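Local coordinates for protein 1,3-alpha-isomaltosidase (Kribbella flavida DSM 17836, PDB 5X3I) that hydrolyses the alpha-1,3-glucosidic linkages of a cyclic tetrasaccharide made from starch, releasing isomaltose inside the cell, at residues 296-299 against 300-304; 319-323 against 324-328; 625-628 against 629-633. The protein carries 1 engineered substitution. One frame throughout, in Å; residues are numbered along the deposited sequence.

Contact 1 of 3, residues 296-299 against 300-304; sequences GWVF and RLWAS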
loop_
_atom_site.group_PDB
_atom_site.type_symbol
_atom_site.label_atom_id
_atom_site.label_comp_id
_atom_site.label_asym_id
_atom_site.label_seq_id
_atom_site.Cartn_x
_atom_site.Cartn_y
_atom_site.Cartn_z
ATOM N N GLY A 296 -12.427 -11.204 -16.568
ATOM C CA GLY A 296 -12.992 -12.115 -15.592
ATOM C C GLY A 296 -11.995 -13.032 -14.918
ATOM O O GLY A 296 -12.213 -13.422 -13.779
ATOM N N TRP A 297 -10.898 -13.365 -15.600
ATOM C CA TRP A 297 -9.942 -14.317 -15.027
ATOM C C TRP A 297 -9.268 -13.825 -13.740
ATOM O O TRP A 297 -8.756 -14.645 -12.985
ATOM C CB TRP A 297 -8.856 -14.721 -16.045
ATOM C CG TRP A 297 -7.938 -13.629 -16.558
ATOM C CD1 TRP A 297 -8.015 -12.998 -17.765
ATOM C CD2 TRP A 297 -6.781 -13.081 -15.898
ATOM N NE1 TRP A 297 -6.992 -12.087 -17.896
ATOM C CE2 TRP A 297 -6.221 -12.120 -16.764
ATOM C CE3 TRP A 297 -6.165 -13.314 -14.670
ATOM C CZ2 TRP A 297 -5.091 -11.388 -16.431
ATOM C CZ3 TRP A 297 -5.031 -12.589 -14.349
ATOM C CH2 TRP A 297 -4.509 -11.639 -15.220
ATOM N N VAL A 298 -9.287 -12.514 -13.471
ATOM C CA VAL A 298 -8.669 -12.017 -12.233
ATOM C C VAL A 298 -9.430 -12.533 -11.018
ATOM O O VAL A 298 -8.894 -12.562 -9.913
ATOM C CB VAL A 298 -8.585 -10.457 -12.159
ATOM C CG1 VAL A 298 -7.902 -9.903 -13.384
ATOM C CG2 VAL A 298 -9.961 -9.821 -11.953
ATOM N N PHE A 299 -10.658 -12.995 -11.233
ATOM C CA PHE A 299 -11.457 -13.505 -10.130
ATOM C C PHE A 299 -11.194 -14.967 -9.784
ATOM O O PHE A 299 -11.794 -15.501 -8.859
ATOM C CB PHE A 299 -12.936 -13.294 -10.427
ATOM C CG PHE A 299 -13.340 -11.858 -10.399
ATOM C CD1 PHE A 299 -13.176 -11.108 -9.242
ATOM C CD2 PHE A 299 -13.872 -11.247 -11.514
ATOM C CE1 PHE A 299 -13.539 -9.774 -9.198
ATOM C CE2 PHE A 299 -14.246 -9.908 -11.471
ATOM C CZ PHE A 299 -14.080 -9.181 -10.317
ATOM N N ARG A 300 -10.275 -15.607 -10.494
ATOM C CA ARG A 300 -9.895 -16.959 -10.130
ATOM C C ARG A 300 -8.813 -16.939 -9.053
ATOM O O ARG A 300 -8.306 -15.880 -8.703
ATOM C CB ARG A 300 -9.411 -17.723 -11.363
ATOM C CG ARG A 300 -10.430 -17.762 -12.492
ATOM C CD ARG A 300 -9.910 -18.555 -13.664
ATOM N NE ARG A 300 -9.734 -19.959 -13.330
ATOM C CZ ARG A 300 -9.113 -20.839 -14.111
ATOM N NH1 ARG A 300 -8.579 -20.445 -15.264
ATOM N NH2 ARG A 300 -9.021 -22.108 -13.739
ATOM N N LEU A 301 -8.421 -18.108 -8.567
ATOM C CA LEU A 301 -7.425 -18.168 -7.508
ATOM C C LEU A 301 -6.050 -17.764 -8.030
ATOM O O LEU A 301 -5.622 -18.217 -9.099
ATOM C CB LEU A 301 -7.361 -19.563 -6.893
ATOM C CG LEU A 301 -6.181 -19.824 -5.944
ATOM C CD1 LEU A 301 -6.256 -18.924 -4.706
ATOM C CD2 LEU A 301 -6.104 -21.308 -5.541
ATOM N N TRP A 302 -5.385 -16.895 -7.278
ATOM C CA TRP A 302 -4.002 -16.511 -7.538
ATOM C C TRP A 302 -3.049 -17.298 -6.645
ATOM O O TRP A 302 -3.184 -17.286 -5.421
ATOM C CB TRP A 302 -3.786 -15.010 -7.302
ATOM C CG TRP A 302 -4.492 -14.094 -8.235
ATOM C CD1 TRP A 302 -5.819 -14.102 -8.554
ATOM C CD2 TRP A 302 -3.913 -13.009 -8.960
ATOM N NE1 TRP A 302 -6.096 -13.096 -9.434
ATOM C CE2 TRP A 302 -4.945 -12.405 -9.700
ATOM C CE3 TRP A 302 -2.618 -12.482 -9.050
ATOM C CZ2 TRP A 302 -4.730 -11.300 -10.517
ATOM C CZ3 TRP A 302 -2.403 -11.383 -9.867
ATOM C CH2 TRP A 302 -3.455 -10.806 -10.593
ATOM N N ALA A 303 -2.077 -17.964 -7.256
ATOM C CA ALA A 303 -1.100 -18.732 -6.502
ATOM C C ALA A 303 0.231 -18.017 -6.539
ATOM O O ALA A 303 0.601 -17.448 -7.561
ATOM C CB ALA A 303 -0.963 -20.142 -7.046
ATOM N N SER A 304 0.927 -18.024 -5.409
ATOM C CA SER A 304 2.203 -17.354 -5.311
ATOM C C SER A 304 3.100 -17.964 -4.225
ATOM O O SER A 304 2.609 -18.490 -3.234
ATOM C CB SER A 304 1.965 -15.857 -5.028
ATOM O OG SER A 304 3.152 -15.109 -5.079
HETATM O O HOH W 1 -9.469 -13.851 -7.463
#
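W302 and W297 approach each other across the turn that leads from a short 3-10 segment into a strand. The indole N-H of W302 reaches the carbonyl of V298: NE1 lies 2.9 Å from V298 O, with an N-H...O angle of 160°. The oxygen sits near the plane of the indole, so the bond helps set how that ring is turned. The carbonyl V298 O also accepts from a water, which donates in addition to R300 O and thereby joins the two backbone oxygens. Further along the W302 ring, CZ2 meets CZ3 of W297 at 4.1 Å, the two indoles inclined to one another, while V298 CB touches the same CZ2 atom. With chi1 at 63° the W297 ring lies over V298, whose CG1 is above one face toward the rim. Strand 302-304 is the first strand of the parallel (beta/alpha)8 barrel of family 31, so the turn delivers the chain into the barrel wall; the W302 side chain, stacked on F518, is about 12 Å from that of A471, the engineered replacement of the presumed nucleophile. R300 makes the largest share of the contact. Its N donates to W297 O at 3.1 Å, and its CB and CG lie against the same oxygen, CB at 3.5 Å. Beyond CG the chain bends at chi3 (65°) and its guanidinium departs from the turn to form a salt bridge through NE with E634.

Contact 2 of 3, residues 319-323 against 324-328; sequences DTHRD and LAIPV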
loop_
_atom_site.group_PDB
_atom_site.type_symbol
_atom_site.label_atom_id
_atom_site.label_comp_id
_atom_site.label_asym_id
_atom_site.label_seq_id
_atom_site.Cartn_x
_atom_site.Cartn_y
_atom_site.Cartn_z
ATOM N N ASP A 319 1.954 -28.038 -11.356
ATOM C CA ASP A 319 1.607 -29.433 -11.610
ATOM C C ASP A 319 0.884 -30.001 -10.391
ATOM O O ASP A 319 -0.080 -30.743 -10.529
ATOM C CB ASP A 319 2.844 -30.280 -11.943
ATOM C CG ASP A 319 3.302 -30.115 -13.382
ATOM O OD1 ASP A 319 2.654 -29.389 -14.144
ATOM O OD2 ASP A 319 4.318 -30.725 -13.756
ATOM N N THR A 320 1.324 -29.609 -9.199
ATOM C CA THR A 320 0.686 -30.112 -7.991
ATOM C C THR A 320 -0.744 -29.580 -7.878
ATOM O O THR A 320 -1.647 -30.334 -7.540
ATOM C CB THR A 320 1.499 -29.774 -6.722
ATOM O OG1 THR A 320 2.767 -30.435 -6.789
ATOM C CG2 THR A 320 0.768 -30.258 -5.478
ATOM N N HIS A 321 -0.951 -28.300 -8.191
ATOM C CA HIS A 321 -2.298 -27.737 -8.264
ATOM C C HIS A 321 -3.178 -28.586 -9.175
ATOM O O HIS A 321 -4.302 -28.935 -8.820
ATOM C CB HIS A 321 -2.277 -26.295 -8.788
ATOM C CG HIS A 321 -2.400 -25.250 -7.719
ATOM N ND1 HIS A 321 -3.615 -24.841 -7.214
ATOM C CD2 HIS A 321 -1.459 -24.520 -7.072
ATOM C CE1 HIS A 321 -3.416 -23.908 -6.297
ATOM N NE2 HIS A 321 -2.118 -23.696 -6.193
ATOM N N ARG A 322 -2.658 -28.898 -10.361
ATOM C CA ARG A 322 -3.396 -29.703 -11.330
ATOM C C ARG A 322 -3.699 -31.096 -10.784
ATOM O O ARG A 322 -4.819 -31.559 -10.857
ATOM C CB ARG A 322 -2.614 -29.838 -12.644
ATOM C CG ARG A 322 -3.254 -30.821 -13.630
ATOM C CD ARG A 322 -2.244 -31.367 -14.636
ATOM N NE ARG A 322 -1.157 -32.088 -13.986
ATOM C CZ ARG A 322 0.002 -32.360 -14.575
ATOM N NH1 ARG A 322 0.219 -31.972 -15.829
ATOM N NH2 ARG A 322 0.944 -33.018 -13.915
ATOM N N ASP A 323 -2.689 -31.757 -10.236
ATOM C CA ASP A 323 -2.857 -33.139 -9.806
ATOM C C ASP A 323 -3.787 -33.258 -8.599
ATOM O O ASP A 323 -4.458 -34.268 -8.440
ATOM C CB ASP A 323 -1.497 -33.770 -9.514
ATOM C CG ASP A 323 -0.638 -33.891 -10.762
ATOM O OD1 ASP A 323 -1.196 -33.905 -11.869
ATOM O OD2 ASP A 323 0.590 -33.946 -10.636
ATOM N N LEU A 324 -3.862 -32.211 -7.774
ATOM C CA LEU A 324 -4.776 -32.222 -6.634
ATOM C C LEU A 324 -6.131 -31.620 -6.994
ATOM O O LEU A 324 -6.994 -31.472 -6.144
ATOM C CB LEU A 324 -4.164 -31.486 -5.436
ATOM C CG LEU A 324 -2.869 -32.075 -4.869
ATOM C CD1 LEU A 324 -2.318 -31.240 -3.702
ATOM C CD2 LEU A 324 -3.093 -33.503 -4.424
ATOM N N ALA A 325 -6.303 -31.271 -8.264
ATOM C CA ALA A 325 -7.554 -30.722 -8.765
ATOM C C ALA A 325 -8.001 -29.473 -7.984
ATOM O O ALA A 325 -9.182 -29.303 -7.706
ATOM C CB ALA A 325 -8.646 -31.788 -8.743
ATOM N N ILE A 326 -7.036 -28.631 -7.622
ATOM C CA ILE A 326 -7.307 -27.311 -7.062
ATOM C C ILE A 326 -7.116 -26.277 -8.154
ATOM O O ILE A 326 -5.989 -25.981 -8.545
ATOM C CB ILE A 326 -6.376 -26.974 -5.883
ATOM C CG1 ILE A 326 -6.459 -28.057 -4.801
ATOM C CG2 ILE A 326 -6.697 -25.571 -5.329
ATOM C CD1 ILE A 326 -5.273 -28.057 -3.838
ATOM N N PRO A 327 -8.221 -25.719 -8.648
ATOM C CA PRO A 327 -8.172 -24.813 -9.798
ATOM C C PRO A 327 -7.381 -23.557 -9.464
ATOM O O PRO A 327 -7.541 -23.037 -8.374
ATOM C CB PRO A 327 -9.641 -24.476 -10.058
ATOM C CG PRO A 327 -10.428 -25.471 -9.307
ATOM C CD PRO A 327 -9.591 -25.931 -8.163
ATOM N N VAL A 328 -6.528 -23.107 -10.372
ATOM C CA VAL A 328 -5.810 -21.867 -10.184
ATOM C C VAL A 328 -5.865 -21.066 -11.483
ATOM O O VAL A 328 -5.685 -21.620 -12.560
ATOM C CB VAL A 328 -4.348 -22.117 -9.746
ATOM C CG1 VAL A 328 -3.673 -23.133 -10.670
ATOM C CG2 VAL A 328 -3.580 -20.823 -9.710
#
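H321 and I326 bind each other by both backbone and side chain where helix 311-323 ends, and the imidazole can be followed outward atom by atom. CB touches I326 O at 3.7 Å and V328 CG1 a little farther off. At CG the same two neighbours remain, with V328 CG1 at 3.8 Å. The next atom, ND1, donates to I326 O over 3.0 Å with an N-H...O angle of 163°; the oxygen is in the plane of the imidazole, although the nitrogen stands above the plane of the carbonyl. CE1 then rests against I326 CG2 at 3.8 Å, and NE2, at the far corner, is hydrogen-bonded to the hydroxyl of Y594. Bonds at both nitrogens thus hold the ring's rotation, while V328 CB lies over one face, offset toward the rim, in a CH-pi contact, 4.1 Å from the ring centroid.

The backbone beneath shows how a helix is closed. A325 takes positive phi (56°) in a Schellman motif: I326 N returns to H321 O at 3.0 Å, and A325 N bonds to R322 O. H321 therefore gives its carbonyl to the N-H of I326 and takes the carbonyl of that residue with its ring. On another side of the turn T320 and L324 run alongside each other, CG2 to CD1 at 3.7 Å; T320 holds CG2 anti to its backbone N (chi1 to OG1 -64°), which lays the methyl beside L324. R322 and D323 form a salt bridge near the solvent.

This turn links the helix to strand 330-333. I326 and P327 pack on helix 622-650, T320 and L324 reach W611 of helix 610-617, and H321 and V328 lie against A303 of strand 302-304.

Contact 3 of 3, residues 625-628 against 629-633; sequences LFRR and FATLR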
loop_
_atom_site.group_PDB
_atom_site.type_symbol
_atom_site.label_atom_id
_atom_site.label_comp_id
_atom_site.label_asym_id
_atom_site.label_seq_id
_atom_site.Cartn_x
_atom_site.Cartn_y
_atom_site.Cartn_z
ATOM N N LEU A 625 -10.875 -29.273 1.806
ATOM C CA LEU A 625 -11.709 -28.116 2.073
ATOM C C LEU A 625 -11.264 -26.910 1.242
ATOM O O LEU A 625 -12.097 -26.185 0.717
ATOM C CB LEU A 625 -11.710 -27.777 3.560
ATOM C CG LEU A 625 -12.444 -28.778 4.459
ATOM C CD1 LEU A 625 -12.561 -28.227 5.876
ATOM C CD2 LEU A 625 -13.809 -29.103 3.900
ATOM N N PHE A 626 -9.957 -26.710 1.107
ATOM C CA PHE A 626 -9.474 -25.633 0.256
ATOM C C PHE A 626 -9.973 -25.855 -1.170
ATOM O O PHE A 626 -10.443 -24.929 -1.806
ATOM C CB PHE A 626 -7.953 -25.531 0.278
ATOM C CG PHE A 626 -7.419 -24.305 -0.406
ATOM C CD1 PHE A 626 -7.069 -23.180 0.333
ATOM C CD2 PHE A 626 -7.265 -24.268 -1.787
ATOM C CE1 PHE A 626 -6.573 -22.045 -0.280
ATOM C CE2 PHE A 626 -6.767 -23.135 -2.415
ATOM C CZ PHE A 626 -6.419 -22.013 -1.660
ATOM N N ARG A 627 -9.883 -27.096 -1.645
ATOM C CA ARG A 627 -10.381 -27.454 -2.973
ATOM C C ARG A 627 -11.849 -27.072 -3.128
ATOM O O ARG A 627 -12.230 -26.496 -4.142
ATOM C CB ARG A 627 -10.183 -28.952 -3.246
ATOM C CG ARG A 627 -10.579 -29.400 -4.653
ATOM C CD ARG A 627 -9.960 -30.775 -5.000
ATOM N NE ARG A 627 -10.225 -31.756 -3.958
ATOM C CZ ARG A 627 -9.348 -32.633 -3.484
ATOM N NH1 ARG A 627 -8.117 -32.702 -3.965
ATOM N NH2 ARG A 627 -9.719 -33.460 -2.520
ATOM N N ARG A 628 -12.665 -27.374 -2.124
ATOM C CA ARG A 628 -14.072 -26.971 -2.157
ATOM C C ARG A 628 -14.224 -25.465 -2.313
ATOM O O ARG A 628 -15.009 -24.995 -3.126
ATOM C CB ARG A 628 -14.813 -27.417 -0.901
ATOM C CG ARG A 628 -15.131 -28.888 -0.841
ATOM C CD ARG A 628 -16.336 -29.119 0.062
ATOM N NE ARG A 628 -16.152 -30.248 0.967
ATOM C CZ ARG A 628 -16.926 -30.485 2.020
ATOM N NH1 ARG A 628 -17.934 -29.669 2.302
ATOM N NH2 ARG A 628 -16.688 -31.533 2.796
ATOM N N PHE A 629 -13.465 -24.712 -1.528
ATOM C CA PHE A 629 -13.531 -23.258 -1.589
ATOM C C PHE A 629 -13.128 -22.764 -2.973
ATOM O O PHE A 629 -13.805 -21.929 -3.558
ATOM C CB PHE A 629 -12.634 -22.629 -0.517
ATOM C CG PHE A 629 -13.007 -23.015 0.893
ATOM C CD1 PHE A 629 -14.321 -23.228 1.243
ATOM C CD2 PHE A 629 -12.039 -23.163 1.860
ATOM C CE1 PHE A 629 -14.659 -23.584 2.529
ATOM C CE2 PHE A 629 -12.377 -23.518 3.149
ATOM C CZ PHE A 629 -13.686 -23.725 3.477
ATOM N N ALA A 630 -12.027 -23.297 -3.489
ATOM C CA ALA A 630 -11.512 -22.882 -4.797
ATOM C C ALA A 630 -12.474 -23.253 -5.927
ATOM O O ALA A 630 -12.640 -22.502 -6.885
ATOM C CB ALA A 630 -10.152 -23.490 -5.041
ATOM N N THR A 631 -13.127 -24.402 -5.791
ATOM C CA THR A 631 -14.048 -24.875 -6.815
ATOM C C THR A 631 -15.330 -24.046 -6.808
ATOM O O THR A 631 -15.859 -23.692 -7.856
ATOM C CB THR A 631 -14.382 -26.371 -6.619
ATOM O OG1 THR A 631 -13.167 -27.126 -6.636
ATOM C CG2 THR A 631 -15.265 -26.863 -7.736
ATOM N N LEU A 632 -15.819 -23.744 -5.613
ATOM C CA LEU A 632 -16.928 -22.822 -5.448
ATOM C C LEU A 632 -16.579 -21.448 -6.044
ATOM O O LEU A 632 -17.378 -20.853 -6.762
ATOM C CB LEU A 632 -17.293 -22.702 -3.964
ATOM C CG LEU A 632 -18.605 -21.981 -3.640
ATOM C CD1 LEU A 632 -19.218 -22.517 -2.355
ATOM C CD2 LEU A 632 -18.382 -20.494 -3.513
ATOM N N ARG A 633 -15.377 -20.964 -5.740
ATOM C CA ARG A 633 -14.851 -19.718 -6.302
ATOM C C ARG A 633 -14.988 -19.674 -7.831
ATOM O O ARG A 633 -15.484 -18.701 -8.389
ATOM C CB ARG A 633 -13.381 -19.549 -5.923
ATOM C CG ARG A 633 -12.716 -18.307 -6.512
ATOM C CD ARG A 633 -13.128 -17.065 -5.736
ATOM N NE ARG A 633 -12.539 -15.825 -6.251
ATOM C CZ ARG A 633 -12.758 -14.634 -5.706
ATOM N NH1 ARG A 633 -13.534 -14.540 -4.620
ATOM N NH2 ARG A 633 -12.201 -13.544 -6.231
#
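T631 and R627 meet one turn apart through a doubly engaged carbonyl. R627 O accepts from the T631 backbone N at 2.8 Å and from T631 OG1 at 2.7 Å, the hydroxyl approaching from above the carbonyl plane. The torsion of T631 accounts for this: OG1 is anti to the carbonyl carbon and beside the backbone N (chi1 -57°), which turns the hydroxyl back along the helix. Thus the polar end of an exposed threonine is satisfied by the helix itself, while its OG1 also lies beside CG of R627. The guanidinium of R627 looks elsewhere, with NH1 bonded to L324 O.

The remaining carbonyls of the turn follow the ordinary alpha-helical pattern. L625 O takes the N-H of F629, F626 O that of A630 at 2.8 Å, and R628 O that of L632. L625 O has a further neighbour, since the ring of F629 passes beneath it: the oxygen lies 3.2 Å above the ring plane, toward the rim, and 3.2 Å from CD2. F629 CG is anti to its carbonyl carbon (chi1 -60°), an orientation that carries the ring back over the preceding turn. There CE2 meets L625 CB at 4.3 Å. The guanidinium of R628 has L625 CD2 over one face, toward its rim, and F626 CE2 touches A630 CB. R633 sends its guanidinium away from these residues: NE bonds to F299 O and NH1 to the carbonyls of A587 and M589.

Helix 622-650 lies beside helix 576-586, where L625 and F629 pack on L580, F626 on A583 and F629 on A584. The F626 ring also meets L301 in the loop leading to strand 302-304.

All three contacts belong to the catalytic barrel domain, and each closes a short span of chain on itself, yet their chemistry follows their place. Contact 1, the nearest of the three to the active site, relies on indoles and a bridging water on the way into the first barrel strand; most of its touching residues are buried and none is fully exposed. Contacts 2 and 3 lie farther from the chain centre and mix buried aromatic groups with exposed charged ones: the former terminates a helix, the latter lies within the first half of a long helix. All three touch: arginines of contact 3 reach backbone carbonyls of contacts 1 and 2, and V328 of contact 2 packs against contact 1.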